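PDB 6BS3: ATPase BagA from Mycobacterium tuberculosis H37Rv, which hydrolyses ATP as one of the two subunits of the BagAB complex, an activity required for resistance to nitric oxide and to elevated glycerol. Local coordinates for residues R22-G30 with Y156-T166; I234-I243 with L308-T317. All coordinates share one frame; numbering follows the deposited sequence.

Both contacts belong to one mixed, mostly parallel sheet of the P-loop NTPase type, and they come one after the other along the chain. Contact 1 pairs strands 23-28 and 158-162 in the interior of the sheet; contact 2 pairs strand 234-242 with 312-316, an outermost strand within this chain. Strand 204-210 runs between the two pairs. Their centres lie about 15 Å apart, and their nearest atoms about 5 Å apart without touching. At its C-terminal end each pair reaches the same ADP, contact 1 through the start of the phosphate-binding loop and contact 2 at the adenine, so the sheet carries both ends of the nucleotide site.

Contact 1 (R22-G30 with Y156-T166); sequences RLHLVTGKG and YDAIVVDAPPT
Five backbone hydrogen bonds zip residues 22-26 to 159-163 in parallel register. In the middle, His24 N gives to Ile159 O at 2.8 Å, and Val161 N gives to His24 O, also 2.8 Å. The ladder closes with Ala163 N to Val26 O at 3.0 Å.

On one face Leu23, Leu25, Ile159 and Val161 interlock. Val161 stands in the notch between the two leucines, its CG2 3.7 Å from Leu23 CD1, while the Leu25 and Val161 side chains lie side by side, pointing the same way, with Leu25 CD2 nearest Val161 CB. With CG anti to the backbone N (chi1 173°), Leu23 leans across to the neighbouring strand to make that touch with CG2. The other face carries His24, Val26, Val160 and Asp162; here Val26 CG2 meets Val160 CG1 at 3.9 Å.

Each end is closed by a side chain gripping a carbonyl. Arg22, bent at chi2 and chi3, folds back so that NH2 donates to Tyr156 O at 2.8 Å, whereas its NE bond to Asp157 O is weak. At the far end Thr27 OG1 gives its proton to Pro164 O, 2.8 Å away and in the carbonyl plane, tying the first strand to the turn after Asp162 just where Gly28 opens the Walker A loop.

Further out, the Asp162 carboxylate accepts from Ser35, an ATP-binding residue, and the nearest side-chain atom of Asp162 is about 4 Å from the bound magnesium ion. The His24 ring is hydrogen-bonded through ND1 to His207 on strand 204-210, which flanks strand 23-28 on its other side. Helix 34-46 covers the face of His24 and Val26, and helix 130-146 packs on Leu23, Ile159 and Val161.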
loop_
_atom_site.group_PDB
_atom_site.type_symbol
_atom_site.label_atom_id
_atom_site.label_comp_id
_atom_site.label_asym_id
_atom_site.label_seq_id
_atom_site.Cartn_x
_atom_site.Cartn_y
_atom_site.Cartn_z
ATOM N N ARG A 22 16.213 -20.163 -10.503
ATOM C CA ARG A 22 17.337 -19.416 -9.921
ATOM C C ARG A 22 16.910 -17.999 -9.545
ATOM O O ARG A 22 17.531 -17.390 -8.669
ATOM C CB ARG A 22 18.497 -19.312 -10.928
ATOM C CG ARG A 22 19.054 -20.647 -11.470
ATOM C CD ARG A 22 20.266 -21.274 -10.750
ATOM N NE ARG A 22 21.097 -20.358 -9.954
ATOM C CZ ARG A 22 21.837 -19.380 -10.460
ATOM N NH1 ARG A 22 21.847 -19.155 -11.770
ATOM N NH2 ARG A 22 22.532 -18.584 -9.658
ATOM N N LEU A 23 15.892 -17.444 -10.239
ATOM C CA LEU A 23 15.411 -16.080 -9.990
ATOM C C LEU A 23 13.957 -16.059 -9.578
ATOM O O LEU A 23 13.088 -16.318 -10.405
ATOM C CB LEU A 23 15.659 -15.149 -11.210
ATOM C CG LEU A 23 15.038 -13.734 -11.143
ATOM C CD1 LEU A 23 15.616 -12.920 -9.986
ATOM C CD2 LEU A 23 15.150 -13.011 -12.488
ATOM N N HIS A 24 13.698 -15.696 -8.309
ATOM C CA HIS A 24 12.337 -15.619 -7.763
ATOM C C HIS A 24 11.930 -14.180 -7.586
ATOM O O HIS A 24 12.602 -13.443 -6.872
ATOM C CB HIS A 24 12.205 -16.368 -6.420
ATOM C CG HIS A 24 12.476 -17.836 -6.530
ATOM N ND1 HIS A 24 11.451 -18.750 -6.741
ATOM C CD2 HIS A 24 13.647 -18.504 -6.451
ATOM C CE1 HIS A 24 12.033 -19.935 -6.796
ATOM N NE2 HIS A 24 13.353 -19.835 -6.629
ATOM N N LEU A 25 10.838 -13.769 -8.241
ATOM C CA LEU A 25 10.376 -12.392 -8.108
ATOM C C LEU A 25 9.106 -12.404 -7.271
ATOM O O LEU A 25 8.165 -13.119 -7.602
ATOM C CB LEU A 25 10.157 -11.738 -9.492
ATOM C CG LEU A 25 11.372 -11.603 -10.408
ATOM C CD1 LEU A 25 10.958 -11.711 -11.873
ATOM C CD2 LEU A 25 12.050 -10.254 -10.221
ATOM N N VAL A 26 9.104 -11.667 -6.158
ATOM C CA VAL A 26 7.977 -11.615 -5.220
ATOM C C VAL A 26 7.235 -10.296 -5.360
ATOM O O VAL A 26 7.727 -9.228 -4.951
ATOM C CB VAL A 26 8.384 -11.941 -3.739
ATOM C CG1 VAL A 26 7.159 -11.999 -2.831
ATOM C CG2 VAL A 26 9.172 -13.254 -3.651
ATOM N N THR A 27 6.061 -10.372 -6.001
ATOM C CA THR A 27 5.207 -9.212 -6.202
ATOM C C THR A 27 3.927 -9.356 -5.342
ATOM O O THR A 27 3.821 -10.281 -4.528
ATOM C CB THR A 27 4.984 -8.909 -7.695
ATOM O OG1 THR A 27 4.378 -7.618 -7.801
ATOM C CG2 THR A 27 4.123 -9.942 -8.397
ATOM N N GLY A 28 3.026 -8.398 -5.483
ATOM C CA GLY A 28 1.780 -8.315 -4.735
ATOM C C GLY A 28 1.431 -6.865 -4.445
ATOM O O GLY A 28 2.285 -5.985 -4.559
ATOM N N LYS A 29 0.174 -6.588 -4.087
ATOM C CA LYS A 29 -0.256 -5.226 -3.776
ATOM C C LYS A 29 0.503 -4.710 -2.520
ATOM O O LYS A 29 0.949 -5.519 -1.714
ATOM C CB LYS A 29 -1.777 -5.222 -3.574
ATOM C CG LYS A 29 -2.378 -3.847 -3.331
ATOM C CD LYS A 29 -3.897 -3.806 -3.574
ATOM C CE LYS A 29 -4.514 -2.590 -2.924
ATOM N NZ LYS A 29 -3.998 -1.337 -3.498
ATOM N N GLY A 30 0.659 -3.391 -2.380
ATOM C CA GLY A 30 1.296 -2.814 -1.198
ATOM C C GLY A 30 0.585 -3.268 0.070
ATOM O O GLY A 30 -0.650 -3.380 0.086
ATOM N N TYR A 156 25.482 -17.808 -6.173
ATOM C CA TYR A 156 24.234 -18.020 -5.428
ATOM C C TYR A 156 23.448 -19.216 -5.946
ATOM O O TYR A 156 23.410 -19.460 -7.151
ATOM C CB TYR A 156 23.378 -16.743 -5.442
ATOM C CG TYR A 156 24.027 -15.595 -4.696
ATOM C CD1 TYR A 156 24.154 -15.622 -3.310
ATOM C CD2 TYR A 156 24.548 -14.498 -5.378
ATOM C CE1 TYR A 156 24.783 -14.586 -2.618
ATOM C CE2 TYR A 156 25.175 -13.455 -4.696
ATOM C CZ TYR A 156 25.292 -13.504 -3.311
ATOM O OH TYR A 156 25.903 -12.482 -2.602
ATOM N N ASP A 157 22.831 -19.959 -5.037
ATOM C CA ASP A 157 21.944 -21.075 -5.380
ATOM C C ASP A 157 20.618 -20.541 -5.902
ATOM O O ASP A 157 19.996 -21.179 -6.743
ATOM C CB ASP A 157 21.712 -21.982 -4.171
ATOM C CG ASP A 157 22.987 -22.693 -3.815
ATOM O OD1 ASP A 157 23.351 -23.643 -4.538
ATOM O OD2 ASP A 157 23.655 -22.263 -2.855
ATOM N N ALA A 158 20.199 -19.365 -5.408
ATOM C CA ALA A 158 18.972 -18.676 -5.817
ATOM C C ALA A 158 19.061 -17.203 -5.473
ATOM O O ALA A 158 19.826 -16.805 -4.592
ATOM C CB ALA A 158 17.738 -19.294 -5.137
ATOM N N ILE A 159 18.269 -16.399 -6.179
ATOM C CA ILE A 159 18.107 -14.959 -5.979
ATOM C C ILE A 159 16.620 -14.731 -5.722
ATOM O O ILE A 159 15.774 -15.186 -6.498
ATOM C CB ILE A 159 18.588 -14.118 -7.209
ATOM C CG1 ILE A 159 20.019 -14.529 -7.706
ATOM C CG2 ILE A 159 18.468 -12.597 -6.955
ATOM C CD1 ILE A 159 21.167 -14.277 -6.841
ATOM N N VAL A 160 16.306 -14.041 -4.628
ATOM C CA VAL A 160 14.923 -13.707 -4.290
ATOM C C VAL A 160 14.806 -12.186 -4.341
ATOM O O VAL A 160 15.551 -11.476 -3.665
ATOM C CB VAL A 160 14.412 -14.325 -2.951
ATOM C CG1 VAL A 160 12.936 -13.976 -2.716
ATOM C CG2 VAL A 160 14.627 -15.855 -2.921
ATOM N N VAL A 161 13.931 -11.694 -5.212
ATOM C CA VAL A 161 13.718 -10.267 -5.352
ATOM C C VAL A 161 12.403 -9.874 -4.677
ATOM O O VAL A 161 11.346 -10.443 -4.985
ATOM C CB VAL A 161 13.821 -9.777 -6.834
ATOM C CG1 VAL A 161 13.674 -8.261 -6.942
ATOM C CG2 VAL A 161 15.136 -10.222 -7.468
ATOM N N ASP A 162 12.498 -8.928 -3.702
ATOM C CA ASP A 162 11.382 -8.245 -3.059
ATOM C C ASP A 162 11.119 -7.183 -4.159
ATOM O O ASP A 162 11.815 -6.172 -4.262
ATOM C CB ASP A 162 11.838 -7.655 -1.720
ATOM C CG ASP A 162 10.898 -6.723 -0.976
ATOM O OD1 ASP A 162 9.759 -6.516 -1.443
ATOM O OD2 ASP A 162 11.309 -6.186 0.059
ATOM N N ALA A 163 10.222 -7.533 -5.083
ATOM C CA ALA A 163 9.955 -6.798 -6.319
ATOM C C ALA A 163 8.957 -5.622 -6.199
ATOM O O ALA A 163 8.218 -5.552 -5.217
ATOM C CB ALA A 163 9.483 -7.795 -7.385
ATOM N N PRO A 164 8.860 -4.728 -7.215
ATOM C CA PRO A 164 7.820 -3.696 -7.185
ATOM C C PRO A 164 6.386 -4.300 -7.072
ATOM O O PRO A 164 6.184 -5.495 -7.351
ATOM C CB PRO A 164 8.038 -2.963 -8.521
ATOM C CG PRO A 164 9.450 -3.197 -8.862
ATOM C CD PRO A 164 9.631 -4.631 -8.474
ATOM N N PRO A 165 5.370 -3.512 -6.637
ATOM C CA PRO A 165 4.022 -4.087 -6.465
ATOM C C PRO A 165 3.318 -4.528 -7.757
ATOM O O PRO A 165 3.822 -4.300 -8.856
ATOM C CB PRO A 165 3.260 -2.961 -5.731
ATOM C CG PRO A 165 3.942 -1.719 -6.143
ATOM C CD PRO A 165 5.397 -2.090 -6.227
ATOM N N THR A 166 2.125 -5.135 -7.615
ATOM C CA THR A 166 1.311 -5.662 -8.734
ATOM C C THR A 166 0.985 -4.635 -9.832
ATOM O O THR A 166 0.899 -5.018 -11.007
ATOM C CB THR A 166 0.024 -6.356 -8.239
ATOM O OG1 THR A 166 -0.763 -5.434 -7.496
ATOM C CG2 THR A 166 0.315 -7.570 -7.366
#

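Contact 2 (I234-I243 with L308-T317); sequences IGSVIVNRNI and LQVPRLELPT. With ADP (adenosine-5'-diphosphate), chain C.
Leu315 O takes two bonds from one residue: Asn242 N at 3.0 Å, in the carbonyl plane, and Asn242 ND2 at 2.9 Å, from above that plane. Asn242 can deliver both because its CG lies beside its own backbone N (chi1 -78°), which swings the amide back over the same carbonyl. The backbone carbonyl of Asn242 is held too: Thr317 OG1 donates to Asn242 O at 3.0 Å.

This double grip follows a corner at Arg241, where the left-handed backbone (phi 48°, psi 55°) breaks the regular ladder. Before it, the strands pair in parallel through four bonds, starting with Val237 N to Pro311 O (2.8 Å) and ending with Leu315 N to Val239 O. The two are joined through the helices of residues 249-302; strand 312-316 is the outermost strand of the P-loop NTPase sheet within this chain, with strand 234-242 next to it, and the nucleotide base docks at the C-terminal end of this pair. Adenine N6 donates to Pro316 O at 2.9 Å and more weakly to Asn240 OD1, one residue from each segment. Asn240 ND2 is held by Thr32 O of the phosphate-binding loop, while Arg241 lays its CG 3.6 Å from adenine C6.

On the face of Ile238 and Leu313, these two lie side by side, with Ile238 CG2 also reaching Leu315 CD1. On the face of Val237 and Arg312, Val237 CG2 meets Val310 CG1 at 3.7 Å, the two side chains crossing at about a right angle, and Arg312 extends its CG alongside Val237 while its NH1 makes a salt bridge with Asp306. Helix 214-229 packs against Val237 and Leu308; helix 324-336 covers Leu315 and Pro316.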
loop_
_atom_site.group_PDB
_atom_site.type_symbol
_atom_site.label_atom_id
_atom_site.label_comp_id
_atom_site.label_asym_id
_atom_site.label_seq_id
_atom_site.Cartn_x
_atom_site.Cartn_y
_atom_site.Cartn_z
ATOM N N ILE A 234 4.897 -17.451 -14.413
ATOM C CA ILE A 234 4.197 -17.346 -13.138
ATOM C C ILE A 234 4.640 -18.540 -12.278
ATOM O O ILE A 234 4.769 -19.658 -12.778
ATOM C CB ILE A 234 2.645 -17.278 -13.340
ATOM C CG1 ILE A 234 2.210 -16.120 -14.306
ATOM C CG2 ILE A 234 1.857 -17.229 -12.011
ATOM C CD1 ILE A 234 2.775 -14.729 -14.009
ATOM N N GLY A 235 4.909 -18.272 -11.011
ATOM C CA GLY A 235 5.304 -19.280 -10.043
ATOM C C GLY A 235 4.124 -19.710 -9.202
ATOM O O GLY A 235 3.374 -20.592 -9.605
ATOM N N SER A 236 3.922 -19.068 -8.057
ATOM C CA SER A 236 2.828 -19.403 -7.144
ATOM C C SER A 236 2.040 -18.172 -6.716
ATOM O O SER A 236 2.571 -17.063 -6.696
ATOM C CB SER A 236 3.393 -20.056 -5.879
ATOM O OG SER A 236 3.840 -21.390 -6.068
ATOM N N VAL A 237 0.789 -18.377 -6.302
ATOM C CA VAL A 237 0.002 -17.329 -5.648
ATOM C C VAL A 237 0.171 -17.651 -4.142
ATOM O O VAL A 237 -0.046 -18.789 -3.739
ATOM C CB VAL A 237 -1.485 -17.256 -6.090
ATOM C CG1 VAL A 237 -2.301 -16.360 -5.148
ATOM C CG2 VAL A 237 -1.603 -16.761 -7.521
ATOM N N ILE A 238 0.645 -16.684 -3.347
ATOM C CA ILE A 238 0.863 -16.873 -1.920
ATOM C C ILE A 238 -0.185 -16.096 -1.153
ATOM O O ILE A 238 -0.157 -14.861 -1.146
ATOM C CB ILE A 238 2.322 -16.528 -1.494
ATOM C CG1 ILE A 238 3.355 -17.273 -2.376
ATOM C CG2 ILE A 238 2.540 -16.783 0.018
ATOM C CD1 ILE A 238 4.928 -16.898 -2.170
ATOM N N VAL A 239 -1.132 -16.821 -0.532
ATOM C CA VAL A 239 -2.206 -16.229 0.268
ATOM C C VAL A 239 -1.689 -16.047 1.680
ATOM O O VAL A 239 -1.559 -17.014 2.423
ATOM C CB VAL A 239 -3.575 -16.980 0.205
ATOM C CG1 VAL A 239 -4.619 -16.286 1.089
ATOM C CG2 VAL A 239 -4.092 -17.089 -1.229
ATOM N N ASN A 240 -1.365 -14.796 2.031
ATOM C CA ASN A 240 -0.849 -14.417 3.339
ATOM C C ASN A 240 -1.975 -14.144 4.354
ATOM O O ASN A 240 -3.136 -13.924 3.976
ATOM C CB ASN A 240 0.042 -13.168 3.184
ATOM C CG ASN A 240 1.005 -12.921 4.321
ATOM O OD1 ASN A 240 1.366 -13.830 5.088
ATOM N ND2 ASN A 240 1.452 -11.674 4.454
ATOM N N ARG A 241 -1.597 -14.156 5.649
ATOM C CA ARG A 241 -2.415 -13.848 6.839
ATOM C C ARG A 241 -3.763 -14.561 6.869
ATOM O O ARG A 241 -4.812 -13.926 7.026
ATOM C CB ARG A 241 -2.597 -12.337 7.059
ATOM C CG ARG A 241 -1.305 -11.560 7.046
ATOM C CD ARG A 241 -1.389 -10.257 7.801
ATOM N NE ARG A 241 -2.463 -9.398 7.317
ATOM C CZ ARG A 241 -2.775 -8.224 7.845
ATOM N NH1 ARG A 241 -2.069 -7.737 8.861
ATOM N NH2 ARG A 241 -3.787 -7.519 7.357
ATOM N N ASN A 242 -3.716 -15.897 6.762
ATOM C CA ASN A 242 -4.902 -16.718 6.858
ATOM C C ASN A 242 -5.332 -16.769 8.309
ATOM O O ASN A 242 -4.516 -16.535 9.198
ATOM C CB ASN A 242 -4.633 -18.114 6.322
ATOM C CG ASN A 242 -4.645 -18.145 4.827
ATOM O OD1 ASN A 242 -5.720 -18.130 4.190
ATOM N ND2 ASN A 242 -3.445 -18.181 4.243
ATOM N N ILE A 243 -6.631 -17.008 8.544
ATOM C CA ILE A 243 -7.198 -17.091 9.895
ATOM C C ILE A 243 -7.998 -18.389 10.044
ATOM O O ILE A 243 -8.470 -18.913 9.029
ATOM C CB ILE A 243 -7.990 -15.813 10.312
ATOM C CG1 ILE A 243 -9.170 -15.523 9.350
ATOM C CG2 ILE A 243 -7.048 -14.615 10.482
ATOM C CD1 ILE A 243 -10.155 -14.527 9.818
ATOM N N LEU A 308 -7.691 -19.610 -11.861
ATOM C CA LEU A 308 -6.285 -19.699 -12.270
ATOM C C LEU A 308 -5.778 -21.117 -12.069
ATOM O O LEU A 308 -6.005 -21.702 -11.011
ATOM C CB LEU A 308 -5.389 -18.753 -11.442
ATOM C CG LEU A 308 -5.787 -17.291 -11.297
ATOM C CD1 LEU A 308 -5.190 -16.717 -10.034
ATOM C CD2 LEU A 308 -5.360 -16.477 -12.507
ATOM N N GLN A 309 -5.054 -21.654 -13.048
ATOM C CA GLN A 309 -4.478 -22.992 -12.908
ATOM C C GLN A 309 -3.026 -22.751 -12.509
ATOM O O GLN A 309 -2.088 -23.066 -13.248
ATOM C CB GLN A 309 -4.618 -23.800 -14.211
ATOM C CG GLN A 309 -6.070 -24.123 -14.573
ATOM C CD GLN A 309 -6.183 -24.828 -15.900
ATOM O OE1 GLN A 309 -5.871 -24.272 -16.964
ATOM N NE2 GLN A 309 -6.648 -26.071 -15.866
ATOM N N VAL A 310 -2.873 -22.107 -11.337
ATOM C CA VAL A 310 -1.629 -21.646 -10.755
ATOM C C VAL A 310 -1.502 -22.234 -9.345
ATOM O O VAL A 310 -2.473 -22.164 -8.583
ATOM C CB VAL A 310 -1.626 -20.077 -10.747
ATOM C CG1 VAL A 310 -0.596 -19.501 -9.787
ATOM C CG2 VAL A 310 -1.414 -19.512 -12.153
ATOM N N PRO A 311 -0.313 -22.766 -8.954
ATOM C CA PRO A 311 -0.162 -23.266 -7.572
ATOM C C PRO A 311 -0.404 -22.188 -6.514
ATOM O O PRO A 311 -0.106 -21.003 -6.706
ATOM C CB PRO A 311 1.274 -23.803 -7.510
ATOM C CG PRO A 311 1.920 -23.376 -8.748
ATOM C CD PRO A 311 0.929 -22.905 -9.737
ATOM N N ARG A 312 -0.953 -22.613 -5.398
ATOM C CA ARG A 312 -1.297 -21.743 -4.300
ATOM C C ARG A 312 -0.698 -22.198 -2.991
ATOM O O ARG A 312 -0.824 -23.366 -2.611
ATOM C CB ARG A 312 -2.832 -21.624 -4.206
ATOM C CG ARG A 312 -3.362 -20.398 -4.942
ATOM C CD ARG A 312 -4.807 -20.543 -5.346
ATOM N NE ARG A 312 -5.704 -20.371 -4.207
ATOM C CZ ARG A 312 -7.020 -20.508 -4.276
ATOM N NH1 ARG A 312 -7.602 -20.815 -5.428
ATOM N NH2 ARG A 312 -7.768 -20.328 -3.197
ATOM N N LEU A 313 -0.066 -21.259 -2.299
ATOM C CA LEU A 313 0.561 -21.419 -0.990
ATOM C C LEU A 313 -0.235 -20.556 0.002
ATOM O O LEU A 313 -0.845 -19.565 -0.402
ATOM C CB LEU A 313 2.065 -20.969 -1.020
ATOM C CG LEU A 313 3.032 -21.825 -1.888
ATOM C CD1 LEU A 313 4.322 -21.089 -2.184
ATOM C CD2 LEU A 313 3.341 -23.165 -1.221
ATOM N N GLU A 314 -0.244 -20.957 1.290
ATOM C CA GLU A 314 -0.965 -20.285 2.373
ATOM C C GLU A 314 -0.059 -20.124 3.576
ATOM O O GLU A 314 0.534 -21.094 4.038
ATOM C CB GLU A 314 -2.205 -21.083 2.834
ATOM C CG GLU A 314 -3.270 -21.372 1.782
ATOM C CD GLU A 314 -2.896 -22.430 0.766
ATOM O OE1 GLU A 314 -2.136 -23.361 1.120
ATOM O OE2 GLU A 314 -3.347 -22.312 -0.395
ATOM N N LEU A 315 -0.016 -18.903 4.120
ATOM C CA LEU A 315 0.728 -18.582 5.316
ATOM C C LEU A 315 -0.234 -18.118 6.409
ATOM O O LEU A 315 -1.272 -17.516 6.100
ATOM C CB LEU A 315 1.803 -17.507 5.023
ATOM C CG LEU A 315 2.916 -17.936 4.059
ATOM C CD1 LEU A 315 3.787 -16.763 3.710
ATOM C CD2 LEU A 315 3.770 -19.053 4.654
ATOM N N PRO A 316 0.074 -18.415 7.694
ATOM C CA PRO A 316 -0.810 -17.957 8.771
ATOM C C PRO A 316 -0.537 -16.486 9.137
ATOM O O PRO A 316 0.337 -15.829 8.554
ATOM C CB PRO A 316 -0.430 -18.890 9.928
ATOM C CG PRO A 316 1.062 -19.102 9.740
ATOM C CD PRO A 316 1.257 -19.133 8.231
ATOM N N THR A 317 -1.312 -15.977 10.106
ATOM C CA THR A 317 -1.154 -14.656 10.680
ATOM C C THR A 317 -0.266 -14.850 11.910
ATOM O O THR A 317 -0.573 -15.686 12.770
ATOM C CB THR A 317 -2.525 -14.094 11.138
ATOM O OG1 THR A 317 -3.386 -13.922 10.018
ATOM C CG2 THR A 317 -2.400 -12.783 11.921
HETATM P PB ADP C . 4.669 -5.281 1.490
HETATM O O1B ADP C . 6.200 -5.337 1.298
HETATM O O2B ADP C . 4.223 -3.805 1.600
HETATM O O3B ADP C . 3.889 -6.028 0.442
HETATM P PA ADP C . 5.145 -6.137 4.294
HETATM O O1A ADP C . 5.906 -4.858 4.683
HETATM O O2A ADP C . 6.050 -7.306 4.201
HETATM O O3A ADP C . 4.370 -5.904 2.923
HETATM O "O5'" ADP C . 3.869 -6.366 5.208
HETATM C "C5'" ADP C . 2.868 -5.384 5.561
HETATM C "C4'" ADP C . 2.651 -5.460 7.054
HETATM O "O4'" ADP C . 2.074 -6.740 7.388
HETATM C "C3'" ADP C . 3.901 -5.326 7.928
HETATM O "O3'" ADP C . 3.586 -4.598 9.106
HETATM C "C2'" ADP C . 4.270 -6.785 8.230
HETATM O "O2'" ADP C . 5.040 -6.955 9.417
HETATM C "C1'" ADP C . 2.887 -7.426 8.323
HETATM N N9 ADP C . 2.839 -8.855 8.015
HETATM C C8 ADP C . 3.261 -9.474 6.866
HETATM N N7 ADP C . 3.022 -10.764 6.834
HETATM C C5 ADP C . 2.404 -11.014 8.051
HETATM C C6 ADP C . 1.868 -12.189 8.625
HETATM N N6 ADP C . 1.914 -13.390 8.045
HETATM N N1 ADP C . 1.272 -12.083 9.837
HETATM C C2 ADP C . 1.231 -10.887 10.434
HETATM N N3 ADP C . 1.719 -9.720 10.002
HETATM C C4 ADP C . 2.287 -9.847 8.789
#